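Local coordinates for protein ectonucleoside triphosphate diphosphohydrolase 4 (Homo sapiens, PDB 6WG5) that belongs to the GDA1/CD39 family of nucleoside phosphatases, whose fold is related to that of the actin-like ATPases, at residues I181-N184 / F185-R189; E249-K252 / N253-E257; C321-L324 / D325-D328; P372-F376 / Q377-F381; L470-D474 / K475-W479. One frame throughout, in Å; residues are numbered along the deposited sequence.

In the fold
The five local contacts follow in series along the chain. Contact 1, at the C-terminal end of helix 172-186, lies close to contact 5, the hairpin turn between strand 466-468 and helix 479-487; their centres are about 10 Å apart and their side chains pack. A salt bridge from Arg189 to Glu380 ties contact 1 to contact 4, the run into strand 381-385. Contact 2 passes from helix 245-254 into strand 255-259, at one margin of the same six-stranded sheet, and meets contact 4 through Leu255 and Pro372. Contact 3 stands apart, about 34 to 42 Å from the other centres, in a three-stranded sheet, so four contacts gather round one sheet while contact 3 belongs elsewhere in the molecule.

Contact 1: I181-N184 / F185-R189; sequences IGIN and FVLGR
A chi1 of -173° points Ile183 CG1 away from its N and along Leu187, one turn on; the two chains run alongside each other in the same direction, with CG1 of Ile183 4.0 Å from CD1 of Leu187. Asn184 turns its amide beside the backbone N (chi1 -78°), bringing OD1 within 3.4 Å of CG of Arg189. Helix 172-186 ends here in a Schellman motif. Gly188 takes a positive phi, and the N of Arg189 reaches back to the O of Asn184 at 2.9 Å, nearly along the C=O axis. The adjacent carbonyl, Ile183 O, takes Leu187 N at 3.0 Å in an ordinary helical bond. The amide and guanidinium planes stand 79° apart, and each group has its polar partner elsewhere: Asn184 OD1 accepts from Ala220 N, and Arg189 NH1 bridges to Glu380. The Asn184 amide is thus fixed at both ends, its ND2 bonding to Trp180 O, and the buried arginine charge is probably balanced by the glutamate.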
loop_
_atom_site.group_PDB
_atom_site.type_symbol
_atom_site.label_atom_id
_atom_site.label_comp_id
_atom_site.label_asym_id
_atom_site.label_seq_id
_atom_site.Cartn_x
_atom_site.Cartn_y
_atom_site.Cartn_z
ATOM N N ILE A 181 -4.616 -7.670 2.019
ATOM C CA ILE A 181 -5.284 -8.468 3.043
ATOM C C ILE A 181 -5.661 -7.593 4.231
ATOM O O ILE A 181 -6.750 -7.727 4.804
ATOM C CB ILE A 181 -4.388 -9.646 3.474
ATOM C CG1 ILE A 181 -4.227 -10.645 2.326
ATOM C CG2 ILE A 181 -4.965 -10.350 4.706
ATOM C CD1 ILE A 181 -3.174 -11.709 2.582
ATOM N N GLY A 182 -4.767 -6.683 4.619
ATOM C CA GLY A 182 -5.018 -5.867 5.795
ATOM C C GLY A 182 -6.281 -5.036 5.672
ATOM O O GLY A 182 -7.114 -5.010 6.581
ATOM N N ILE A 183 -6.443 -4.344 4.543
ATOM C CA ILE A 183 -7.585 -3.446 4.396
ATOM C C ILE A 183 -8.880 -4.242 4.308
ATOM O O ILE A 183 -9.878 -3.897 4.951
ATOM C CB ILE A 183 -7.398 -2.523 3.176
ATOM C CG1 ILE A 183 -8.520 -1.485 3.138
ATOM C CG2 ILE A 183 -7.362 -3.325 1.874
ATOM C CD1 ILE A 183 -8.410 -0.484 2.005
ATOM N N ASN A 184 -8.891 -5.318 3.522
ATOM C CA ASN A 184 -10.114 -6.095 3.365
ATOM C C ASN A 184 -10.496 -6.795 4.659
ATOM O O ASN A 184 -11.683 -7.035 4.907
ATOM C CB ASN A 184 -9.954 -7.110 2.237
ATOM C CG ASN A 184 -10.094 -6.478 0.872
ATOM O OD1 ASN A 184 -11.206 -6.277 0.383
ATOM N ND2 ASN A 184 -8.964 -6.150 0.251
ATOM N N PHE A 185 -9.515 -7.125 5.495
ATOM C CA PHE A 185 -9.823 -7.754 6.773
ATOM C C PHE A 185 -10.589 -6.798 7.679
ATOM O O PHE A 185 -11.664 -7.138 8.187
ATOM C CB PHE A 185 -8.537 -8.226 7.444
ATOM C CG PHE A 185 -8.766 -8.930 8.743
ATOM C CD1 PHE A 185 -9.362 -10.178 8.771
ATOM C CD2 PHE A 185 -8.389 -8.344 9.938
ATOM C CE1 PHE A 185 -9.576 -10.831 9.964
ATOM C CE2 PHE A 185 -8.600 -8.992 11.135
ATOM C CZ PHE A 185 -9.196 -10.239 11.149
ATOM N N VAL A 186 -10.054 -5.593 7.891
ATOM C CA VAL A 186 -10.734 -4.631 8.756
ATOM C C VAL A 186 -12.083 -4.245 8.169
ATOM O O VAL A 186 -13.033 -3.966 8.910
ATOM C CB VAL A 186 -9.849 -3.389 8.997
ATOM C CG1 VAL A 186 -8.564 -3.781 9.709
ATOM C CG2 VAL A 186 -9.539 -2.674 7.690
ATOM N N LEU A 187 -12.196 -4.224 6.841
ATOM C CA LEU A 187 -13.478 -3.953 6.201
ATOM C C LEU A 187 -14.439 -5.131 6.287
ATOM O O LEU A 187 -15.592 -4.995 5.866
ATOM C CB LEU A 187 -13.263 -3.575 4.733
ATOM C CG LEU A 187 -12.558 -2.243 4.459
ATOM C CD1 LEU A 187 -12.433 -2.018 2.962
ATOM C CD2 LEU A 187 -13.290 -1.078 5.103
ATOM N N GLY A 188 -13.997 -6.273 6.811
ATOM C CA GLY A 188 -14.876 -7.409 6.994
ATOM C C GLY A 188 -15.153 -8.217 5.750
ATOM O O GLY A 188 -16.113 -8.993 5.732
ATOM N N ARG A 189 -14.337 -8.072 4.707
ATOM C CA ARG A 189 -14.600 -8.743 3.440
ATOM C C ARG A 189 -14.250 -10.223 3.465
ATOM O O ARG A 189 -14.603 -10.939 2.521
ATOM C CB ARG A 189 -13.826 -8.050 2.318
ATOM C CG ARG A 189 -14.084 -6.551 2.239
ATOM C CD ARG A 189 -15.570 -6.245 2.105
ATOM N NE ARG A 189 -15.838 -4.812 2.134
ATOM C CZ ARG A 189 -15.847 -4.023 1.065
ATOM N NH1 ARG A 189 -15.597 -4.519 -0.137
ATOM N NH2 ARG A 189 -16.105 -2.730 1.202
#

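Contact 2: E249-K252 / N253-E257; sequences EVAK and NLLAE
Leu254 N bonds to Ala251 O at 2.9 Å, although the donor stands 64° out of the carbonyl plane and the N-H...O angle is only 140°. The flanking bonds are weak: Asn253 N to Val250 O at 3.1 Å, and Leu255 N to Lys252 O at 3.5 Å. All three span three residues, as in a 3-10 turn. On the outer face, the lysine chain bends at its last torsion (chi4 66°), and Lys252 NZ forms a salt bridge with Glu249 OE2 at 3.6 Å; the glutamate is poorly ordered. The turn is a direct helix-to-strand junction: helix 245-254 gives way to strand 255-259, at the margin of a six-stranded sheet, where Leu254 and Ala256 bond through their backbones to Val275 and Val273 of strand 270-279. Leu255 keeps CG beside its backbone N and brings CD1 to 4.1 Å from the CB of Ala251. Leu254 CD1 approaches Val250 CG1 at 4.3 Å, and its side chain also touches Val369 and Tyr274.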
loop_
_atom_site.group_PDB
_atom_site.type_symbol
_atom_site.label_atom_id
_atom_site.label_comp_id
_atom_site.label_asym_id
_atom_site.label_seq_id
_atom_site.Cartn_x
_atom_site.Cartn_y
_atom_site.Cartn_z
ATOM N N GLU A 249 3.699 -15.467 -18.777
ATOM C CA GLU A 249 4.937 -15.435 -18.006
ATOM C C GLU A 249 5.054 -14.136 -17.221
ATOM O O GLU A 249 5.469 -14.139 -16.057
ATOM C CB GLU A 249 6.143 -15.614 -18.930
ATOM C CG GLU A 249 6.141 -16.916 -19.719
ATOM C CD GLU A 249 6.070 -18.142 -18.830
ATOM O OE1 GLU A 249 6.607 -18.095 -17.703
ATOM O OE2 GLU A 249 5.471 -19.152 -19.256
ATOM N N VAL A 250 4.692 -13.013 -17.844
ATOM C CA VAL A 250 4.687 -11.737 -17.137
ATOM C C VAL A 250 3.618 -11.738 -16.052
ATOM O O VAL A 250 3.864 -11.306 -14.919
ATOM C CB VAL A 250 4.487 -10.583 -18.137
ATOM C CG1 VAL A 250 4.166 -9.272 -17.415
ATOM C CG2 VAL A 250 5.727 -10.420 -19.007
ATOM N N ALA A 251 2.418 -12.223 -16.377
ATOM C CA ALA A 251 1.316 -12.188 -15.421
ATOM C C ALA A 251 1.589 -13.093 -14.225
ATOM O O ALA A 251 1.189 -12.775 -13.098
ATOM C CB ALA A 251 0.013 -12.586 -16.109
ATOM N N LYS A 252 2.254 -14.231 -14.447
ATOM C CA LYS A 252 2.644 -15.096 -13.337
ATOM C C LYS A 252 3.294 -14.287 -12.221
ATOM O O LYS A 252 2.977 -14.459 -11.039
ATOM C CB LYS A 252 3.614 -16.178 -13.820
ATOM C CG LYS A 252 2.981 -17.382 -14.499
ATOM C CD LYS A 252 4.059 -18.380 -14.911
ATOM C CE LYS A 252 3.479 -19.629 -15.555
ATOM N NZ LYS A 252 2.831 -19.347 -16.863
ATOM N N ASN A 253 4.206 -13.386 -12.590
ATOM C CA ASN A 253 4.979 -12.636 -11.611
ATOM C C ASN A 253 4.172 -11.535 -10.940
ATOM O O ASN A 253 4.588 -11.038 -9.888
ATOM C CB ASN A 253 6.210 -12.034 -12.287
ATOM C CG ASN A 253 7.311 -11.700 -11.302
ATOM O OD1 ASN A 253 7.566 -12.452 -10.360
ATOM N ND2 ASN A 253 7.968 -10.564 -11.511
ATOM N N LEU A 254 3.037 -11.140 -11.517
ATOM C CA LEU A 254 2.204 -10.078 -10.967
ATOM C C LEU A 254 0.929 -10.607 -10.328
ATOM O O LEU A 254 0.081 -9.811 -9.907
ATOM C CB LEU A 254 1.852 -9.066 -12.059
ATOM C CG LEU A 254 3.036 -8.458 -12.810
ATOM C CD1 LEU A 254 2.539 -7.475 -13.854
ATOM C CD2 LEU A 254 4.006 -7.782 -11.847
ATOM N N LEU A 255 0.768 -11.925 -10.245
ATOM C CA LEU A 255 -0.413 -12.542 -9.663
ATOM C C LEU A 255 -0.008 -13.403 -8.477
ATOM O O LEU A 255 0.983 -14.137 -8.539
ATOM C CB LEU A 255 -1.156 -13.395 -10.696
ATOM C CG LEU A 255 -1.827 -12.626 -11.838
ATOM C CD1 LEU A 255 -2.292 -13.583 -12.923
ATOM C CD2 LEU A 255 -2.995 -11.801 -11.317
ATOM N N ALA A 256 -0.776 -13.300 -7.396
ATOM C CA ALA A 256 -0.572 -14.104 -6.199
ATOM C C ALA A 256 -1.823 -14.932 -5.945
ATOM O O ALA A 256 -2.938 -14.400 -5.961
ATOM C CB ALA A 256 -0.262 -13.221 -4.988
ATOM N N GLU A 257 -1.635 -16.230 -5.723
ATOM C CA GLU A 257 -2.726 -17.146 -5.421
ATOM C C GLU A 257 -2.454 -17.790 -4.072
ATOM O O GLU A 257 -1.454 -18.497 -3.909
ATOM C CB GLU A 257 -2.867 -18.203 -6.516
ATOM C CG GLU A 257 -3.584 -17.691 -7.749
ATOM C CD GLU A 257 -3.190 -18.429 -9.011
ATOM O OE1 GLU A 257 -2.794 -17.757 -9.987
ATOM O OE2 GLU A 257 -3.268 -19.677 -9.026
#

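Contact 3: C321-L324 / D325-D328; sequences CLPL and DIKD
A type II beta turn from Pro323 to Ile326 leads the chain into strand 327-332, an outer strand of a three-stranded sheet. Its closing bond runs from Ile326 N to Pro323 O, 3.3 Å long and nearly straight at the hydrogen (167°), yet the donor sits 43° out of the carbonyl plane. Asp325 carries the positive phi expected at the third position of such a turn. On the outer side of the turn the Leu324 and Asp325 side chains extend together in one direction, with Leu324 CG 3.9 Å from Asp325 CG. On the inner side, Ile326 turns its methyl branch back over the turn: with CG1 anti to the backbone N (chi1 -168°), CG2 falls between N and the carbonyl carbon and meets Leu322 CB at 3.6 Å and Pro323 CD at 3.9 Å. Trp418 of helix 418-427 packs against both Pro323 and Ile326. The first residue, Cys321, is anchored by its disulfide to Cys348. The carboxylate of Asp328 forms a salt bridge with Lys440 through OD1, while its CB lies 3.9 Å from Leu322 CD1, the two side chains crossing at about a right angle.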
loop_
_atom_site.group_PDB
_atom_site.type_symbol
_atom_site.label_atom_id
_atom_site.label_comp_id
_atom_site.label_asym_id
_atom_site.label_seq_id
_atom_site.Cartn_x
_atom_site.Cartn_y
_atom_site.Cartn_z
ATOM N N CYS A 321 1.966 23.124 -15.981
ATOM C CA CYS A 321 1.818 22.291 -14.799
ATOM C C CYS A 321 2.174 23.021 -13.510
ATOM O O CYS A 321 2.272 22.382 -12.458
ATOM C CB CYS A 321 2.683 21.038 -14.941
ATOM S SG CYS A 321 2.154 19.933 -16.269
ATOM N N LEU A 322 2.376 24.337 -13.567
ATOM C CA LEU A 322 2.645 25.126 -12.378
ATOM C C LEU A 322 1.547 26.163 -12.178
ATOM O O LEU A 322 0.916 26.597 -13.148
ATOM C CB LEU A 322 4.002 25.837 -12.468
ATOM C CG LEU A 322 5.235 24.967 -12.218
ATOM C CD1 LEU A 322 6.501 25.739 -12.549
ATOM C CD2 LEU A 322 5.276 24.472 -10.775
ATOM N N PRO A 323 1.292 26.576 -10.936
ATOM C CA PRO A 323 0.268 27.600 -10.699
ATOM C C PRO A 323 0.549 28.865 -11.495
ATOM O O PRO A 323 1.696 29.184 -11.815
ATOM C CB PRO A 323 0.362 27.857 -9.191
ATOM C CG PRO A 323 0.997 26.646 -8.629
ATOM C CD PRO A 323 1.914 26.116 -9.684
ATOM N N LEU A 324 -0.520 29.592 -11.806
ATOM C CA LEU A 324 -0.396 30.794 -12.618
ATOM C C LEU A 324 0.533 31.807 -11.956
ATOM O O LEU A 324 0.360 32.157 -10.785
ATOM C CB LEU A 324 -1.777 31.412 -12.840
ATOM C CG LEU A 324 -1.822 32.693 -13.676
ATOM C CD1 LEU A 324 -1.521 32.398 -15.138
ATOM C CD2 LEU A 324 -3.178 33.354 -13.531
ATOM N N ASP A 325 1.523 32.271 -12.718
ATOM C CA ASP A 325 2.427 33.374 -12.373
ATOM C C ASP A 325 3.484 33.003 -11.341
ATOM O O ASP A 325 4.234 33.891 -10.906
ATOM C CB ASP A 325 1.670 34.606 -11.863
ATOM C CG ASP A 325 0.908 35.320 -12.964
ATOM O OD1 ASP A 325 1.246 35.125 -14.151
ATOM O OD2 ASP A 325 -0.025 36.086 -12.639
ATOM N N ILE A 326 3.581 31.737 -10.930
ATOM C CA ILE A 326 4.683 31.333 -10.068
ATOM C C ILE A 326 5.972 31.316 -10.879
ATOM O O ILE A 326 5.983 30.982 -12.071
ATOM C CB ILE A 326 4.426 29.955 -9.429
ATOM C CG1 ILE A 326 5.439 29.699 -8.310
ATOM C CG2 ILE A 326 4.525 28.847 -10.476
ATOM C CD1 ILE A 326 5.188 28.424 -7.520
ATOM N N LYS A 327 7.073 31.673 -10.229
ATOM C CA LYS A 327 8.390 31.643 -10.848
ATOM C C LYS A 327 9.209 30.536 -10.197
ATOM O O LYS A 327 9.438 30.556 -8.984
ATOM C CB LYS A 327 9.080 33.001 -10.720
ATOM C CG LYS A 327 8.338 34.101 -11.469
ATOM C CD LYS A 327 8.965 35.468 -11.277
ATOM C CE LYS A 327 8.148 36.537 -11.990
ATOM N NZ LYS A 327 8.831 37.860 -12.013
ATOM N N ASP A 328 9.626 29.565 -11.006
ATOM C CA ASP A 328 10.394 28.415 -10.558
ATOM C C ASP A 328 11.628 28.296 -11.440
ATOM O O ASP A 328 11.735 28.949 -12.483
ATOM C CB ASP A 328 9.550 27.130 -10.612
ATOM C CG ASP A 328 10.190 25.969 -9.870
ATOM O OD1 ASP A 328 10.966 26.219 -8.922
ATOM O OD2 ASP A 328 9.909 24.804 -10.230
#

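Contact 4: P372-F376 / Q377-F381; sequences PPIHF and QNSEF
Asn378 lays its CB over one face of the His375 imidazole, a CH-pi contact with the carbon 4.0 Å from the ring centroid and 28° off the normal. The two side chains pass at a slant, amide and ring planes 63° apart, both with CG anti to the backbone N; the asparagine amide is thus directed away to Arg218, to which OD1 bonds. The chain turns at this pair, with Asn378 N donating to His375 O at 2.9 Å from well above the carbonyl plane, and His375 is itself the centre of an inverse gamma turn. Gln377 OE1 accepts a hydrogen bond from a water at 3.2 Å, which also donates to Ile374 O at 3.1 Å, linking the two sides of the turn. Farther along, Ile374 and Phe381 approach from opposite directions, CD1 of the isoleucine 4.1 Å from CZ of the ring. Ser379 OG is hydrogen-bonded to Tyr463 OH. Phe376 and Phe381 each meet Phe459 edge-to-face, so the turn is packed against the loop before strand 466-468 as the chain enters strand 381-385, whose first residue, Phe381, bonds through its backbone to Ser465 and Lys467.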
loop_
_atom_site.group_PDB
_atom_site.type_symbol
_atom_site.label_atom_id
_atom_site.label_comp_id
_atom_site.label_asym_id
_atom_site.label_seq_id
_atom_site.Cartn_x
_atom_site.Cartn_y
_atom_site.Cartn_z
ATOM N N PRO A 372 -4.523 -7.232 -15.558
ATOM C CA PRO A 372 -5.713 -8.039 -15.796
ATOM C C PRO A 372 -6.937 -7.154 -15.913
ATOM O O PRO A 372 -7.001 -6.069 -15.307
ATOM C CB PRO A 372 -5.787 -8.940 -14.554
ATOM C CG PRO A 372 -4.464 -8.846 -13.898
ATOM C CD PRO A 372 -3.929 -7.507 -14.241
ATOM N N PRO A 373 -7.942 -7.581 -16.673
ATOM C CA PRO A 373 -9.138 -6.749 -16.825
ATOM C C PRO A 373 -9.818 -6.521 -15.485
ATOM O O PRO A 373 -9.871 -7.409 -14.632
ATOM C CB PRO A 373 -10.020 -7.565 -17.777
ATOM C CG PRO A 373 -9.573 -8.976 -17.585
ATOM C CD PRO A 373 -8.099 -8.894 -17.324
ATOM N N ILE A 374 -10.332 -5.309 -15.300
ATOM C CA ILE A 374 -11.072 -4.937 -14.099
ATOM C C ILE A 374 -12.552 -4.895 -14.444
ATOM O O ILE A 374 -12.951 -4.270 -15.435
ATOM C CB ILE A 374 -10.600 -3.582 -13.546
ATOM C CG1 ILE A 374 -9.130 -3.658 -13.121
ATOM C CG2 ILE A 374 -11.471 -3.151 -12.367
ATOM C CD1 ILE A 374 -8.521 -2.308 -12.766
ATOM N N HIS A 375 -13.368 -5.562 -13.628
ATOM C CA HIS A 375 -14.821 -5.515 -13.771
ATOM C C HIS A 375 -15.298 -4.185 -13.192
ATOM O O HIS A 375 -15.774 -4.092 -12.058
ATOM C CB HIS A 375 -15.460 -6.707 -13.072
ATOM C CG HIS A 375 -16.860 -6.994 -13.517
ATOM N ND1 HIS A 375 -17.695 -7.852 -12.834
ATOM C CD2 HIS A 375 -17.567 -6.547 -14.581
ATOM C CE1 HIS A 375 -18.860 -7.916 -13.455
ATOM N NE2 HIS A 375 -18.808 -7.132 -14.518
ATOM N N PHE A 376 -15.156 -3.131 -13.998
ATOM C CA PHE A 376 -15.388 -1.779 -13.497
ATOM C C PHE A 376 -16.806 -1.614 -12.959
ATOM O O PHE A 376 -17.009 -0.983 -11.916
ATOM C CB PHE A 376 -15.108 -0.753 -14.598
ATOM C CG PHE A 376 -13.646 -0.580 -14.908
ATOM C CD1 PHE A 376 -12.767 -0.120 -13.938
ATOM C CD2 PHE A 376 -13.151 -0.868 -16.168
ATOM C CE1 PHE A 376 -11.423 0.040 -14.221
ATOM C CE2 PHE A 376 -11.808 -0.708 -16.455
ATOM C CZ PHE A 376 -10.944 -0.253 -15.481
ATOM N N GLN A 377 -17.799 -2.174 -13.653
ATOM C CA GLN A 377 -19.180 -2.009 -13.213
ATOM C C GLN A 377 -19.449 -2.689 -11.874
ATOM O O GLN A 377 -20.432 -2.347 -11.210
ATOM C CB GLN A 377 -20.146 -2.546 -14.274
ATOM C CG GLN A 377 -19.894 -3.988 -14.704
ATOM C CD GLN A 377 -19.056 -4.088 -15.968
ATOM O OE1 GLN A 377 -18.078 -3.358 -16.142
ATOM N NE2 GLN A 377 -19.443 -4.994 -16.862
ATOM N N ASN A 378 -18.598 -3.631 -11.459
ATOM C CA ASN A 378 -18.756 -4.337 -10.184
ATOM C C ASN A 378 -17.395 -4.392 -9.481
ATOM O O ASN A 378 -16.762 -5.445 -9.396
ATOM C CB ASN A 378 -19.332 -5.736 -10.402
ATOM C CG ASN A 378 -19.499 -6.501 -9.107
ATOM O OD1 ASN A 378 -19.425 -5.926 -8.023
ATOM N ND2 ASN A 378 -19.725 -7.804 -9.213
ATOM N N SER A 379 -16.950 -3.246 -8.970
ATOM C CA SER A 379 -15.663 -3.158 -8.292
ATOM C C SER A 379 -15.660 -1.926 -7.398
ATOM O O SER A 379 -16.554 -1.078 -7.467
ATOM C CB SER A 379 -14.511 -3.100 -9.298
ATOM O OG SER A 379 -14.523 -1.879 -10.015
ATOM N N GLU A 380 -14.638 -1.845 -6.548
ATOM C CA GLU A 380 -14.420 -0.681 -5.698
ATOM C C GLU A 380 -12.941 -0.616 -5.345
ATOM O O GLU A 380 -12.270 -1.645 -5.234
ATOM C CB GLU A 380 -15.276 -0.731 -4.427
ATOM C CG GLU A 380 -14.992 -1.921 -3.526
ATOM C CD GLU A 380 -15.931 -1.992 -2.335
ATOM O OE1 GLU A 380 -15.983 -1.013 -1.560
ATOM O OE2 GLU A 380 -16.619 -3.027 -2.179
ATOM N N PHE A 381 -12.443 0.608 -5.176
ATOM C CA PHE A 381 -11.040 0.844 -4.870
ATOM C C PHE A 381 -10.921 1.918 -3.802
ATOM O O PHE A 381 -11.754 2.823 -3.711
ATOM C CB PHE A 381 -10.250 1.287 -6.109
ATOM C CG PHE A 381 -9.859 0.160 -7.021
ATOM C CD1 PHE A 381 -8.565 -0.335 -7.014
ATOM C CD2 PHE A 381 -10.781 -0.399 -7.889
ATOM C CE1 PHE A 381 -8.196 -1.369 -7.856
ATOM C CE2 PHE A 381 -10.419 -1.433 -8.733
ATOM C CZ PHE A 381 -9.125 -1.918 -8.715
HETATM O O HOH W 1 -15.219 -3.651 -17.434
#

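Contact 5: L470-D474 / K475-W479; sequences LQVYD and KEVQW
Val472 and Lys475 are joined by two backbone bonds as the ends of a type I' beta turn, a tight hairpin with Tyr473 and Asp474 at its corners, both at positive phi. Val472 N donates to Lys475 O at 2.9 Å, and Lys475 N returns to Val472 O at 3.0 Å, this second donor standing 61° out of the carbonyl plane. Gln471 places CG between its backbone N and carbonyl carbon (chi1 47°), then runs on extended; its CB lies against the Lys475 carbonyl. Lys475 is extended beyond CG, its stem running past Arg26 of helix 18-28, with NZ near the like-charged Arg77. The Tyr473 ring touches Leu187, just past the end of helix 172-186, and Val472 CG1 lies above one face of that ring, offset toward the rim. The loop, which joins strand 466-468 to helix 479-487, packs through Val472 on Ile183 of helix 172-186. The two valines cross at a slant; in both, CG2 stands beside the backbone N, and these are the branches that meet: Val472 CG2 lies 3.9 Å from Val477 CG2.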
loop_
_atom_site.group_PDB
_atom_site.type_symbol
_atom_site.label_atom_id
_atom_site.label_comp_id
_atom_site.label_asym_id
_atom_site.label_seq_id
_atom_site.Cartn_x
_atom_site.Cartn_y
_atom_site.Cartn_z
ATOM N N LEU A 470 -6.989 8.551 3.880
ATOM C CA LEU A 470 -5.720 8.403 4.575
ATOM C C LEU A 470 -5.710 7.205 5.508
ATOM O O LEU A 470 -4.649 6.610 5.730
ATOM C CB LEU A 470 -5.409 9.674 5.374
ATOM C CG LEU A 470 -3.947 10.115 5.477
ATOM C CD1 LEU A 470 -3.307 10.305 4.102
ATOM C CD2 LEU A 470 -3.863 11.405 6.277
ATOM N N GLN A 471 -6.869 6.833 6.043
ATOM C CA GLN A 471 -6.979 5.704 6.949
ATOM C C GLN A 471 -8.355 5.075 6.776
ATOM O O GLN A 471 -9.232 5.621 6.101
ATOM C CB GLN A 471 -6.736 6.136 8.399
ATOM C CG GLN A 471 -7.490 7.383 8.822
ATOM C CD GLN A 471 -7.011 7.923 10.154
ATOM O OE1 GLN A 471 -5.872 7.685 10.560
ATOM N NE2 GLN A 471 -7.879 8.654 10.846
ATOM N N VAL A 472 -8.530 3.906 7.386
ATOM C CA VAL A 472 -9.774 3.150 7.313
ATOM C C VAL A 472 -10.258 2.903 8.733
ATOM O O VAL A 472 -9.490 2.442 9.585
ATOM C CB VAL A 472 -9.590 1.822 6.557
ATOM C CG1 VAL A 472 -10.920 1.100 6.417
ATOM C CG2 VAL A 472 -8.979 2.076 5.191
ATOM N N TYR A 473 -11.530 3.205 8.984
ATOM C CA TYR A 473 -12.090 3.130 10.333
ATOM C C TYR A 473 -11.181 3.849 11.326
ATOM O O TYR A 473 -10.935 3.378 12.440
ATOM C CB TYR A 473 -12.334 1.675 10.741
ATOM C CG TYR A 473 -13.384 0.975 9.898
ATOM C CD1 TYR A 473 -14.418 1.690 9.303
ATOM C CD2 TYR A 473 -13.340 -0.397 9.692
ATOM C CE1 TYR A 473 -15.375 1.060 8.532
ATOM C CE2 TYR A 473 -14.297 -1.036 8.920
ATOM C CZ TYR A 473 -15.311 -0.300 8.343
ATOM O OH TYR A 473 -16.270 -0.921 7.573
ATOM N N ASP A 474 -10.670 5.006 10.901
ATOM C CA ASP A 474 -9.885 5.898 11.753
ATOM C C ASP A 474 -8.588 5.248 12.225
ATOM O O ASP A 474 -8.073 5.576 13.296
ATOM C CB ASP A 474 -10.708 6.383 12.950
ATOM C CG ASP A 474 -11.866 7.275 12.537
ATOM O OD1 ASP A 474 -11.612 8.442 12.171
ATOM O OD2 ASP A 474 -13.026 6.809 12.578
ATOM N N LYS A 475 -8.039 4.335 11.425
ATOM C CA LYS A 475 -6.765 3.702 11.731
ATOM C C LYS A 475 -5.984 3.486 10.444
ATOM O O LYS A 475 -6.564 3.166 9.403
ATOM C CB LYS A 475 -6.957 2.362 12.454
ATOM C CG LYS A 475 -7.579 2.487 13.836
ATOM C CD LYS A 475 -7.623 1.146 14.552
ATOM C CE LYS A 475 -8.371 1.244 15.874
ATOM N NZ LYS A 475 -8.514 -0.082 16.537
ATOM N N GLU A 476 -4.669 3.669 10.524
ATOM C CA GLU A 476 -3.800 3.423 9.383
ATOM C C GLU A 476 -3.929 1.973 8.921
ATOM O O GLU A 476 -4.261 1.076 9.700
ATOM C CB GLU A 476 -2.348 3.740 9.758
ATOM C CG GLU A 476 -1.306 3.393 8.702
ATOM C CD GLU A 476 0.115 3.580 9.205
ATOM O OE1 GLU A 476 0.294 3.781 10.426
ATOM O OE2 GLU A 476 1.052 3.518 8.380
ATOM N N VAL A 477 -3.667 1.750 7.637
ATOM C CA VAL A 477 -3.652 0.400 7.084
ATOM C C VAL A 477 -2.318 -0.248 7.433
ATOM O O VAL A 477 -1.255 0.239 7.035
ATOM C CB VAL A 477 -3.877 0.417 5.565
ATOM C CG1 VAL A 477 -3.781 -0.997 4.992
ATOM C CG2 VAL A 477 -5.227 1.033 5.236
ATOM N N GLN A 478 -2.373 -1.351 8.174
ATOM C CA GLN A 478 -1.183 -2.086 8.582
ATOM C C GLN A 478 -1.012 -3.279 7.650
ATOM O O GLN A 478 -1.745 -4.266 7.761
ATOM C CB GLN A 478 -1.300 -2.560 10.031
ATOM C CG GLN A 478 -1.905 -1.554 11.000
ATOM C CD GLN A 478 -1.012 -0.354 11.235
ATOM O OE1 GLN A 478 0.048 -0.222 10.625
ATOM N NE2 GLN A 478 -1.437 0.530 12.131
ATOM N N TRP A 479 -0.044 -3.199 6.732
ATOM C CA TRP A 479 0.292 -4.392 5.962
ATOM C C TRP A 479 0.817 -5.489 6.874
ATOM O O TRP A 479 0.696 -6.677 6.551
ATOM C CB TRP A 479 1.304 -4.071 4.856
ATOM C CG TRP A 479 2.710 -3.764 5.312
ATOM C CD1 TRP A 479 3.282 -2.532 5.422
ATOM C CD2 TRP A 479 3.721 -4.709 5.693
ATOM N NE1 TRP A 479 4.581 -2.648 5.853
ATOM C CE2 TRP A 479 4.875 -3.973 6.028
ATOM C CE3 TRP A 479 3.761 -6.104 5.788
ATOM C CZ2 TRP A 479 6.053 -4.584 6.451
ATOM C CZ3 TRP A 479 4.933 -6.707 6.209
ATOM C CH2 TRP A 479 6.062 -5.948 6.534
#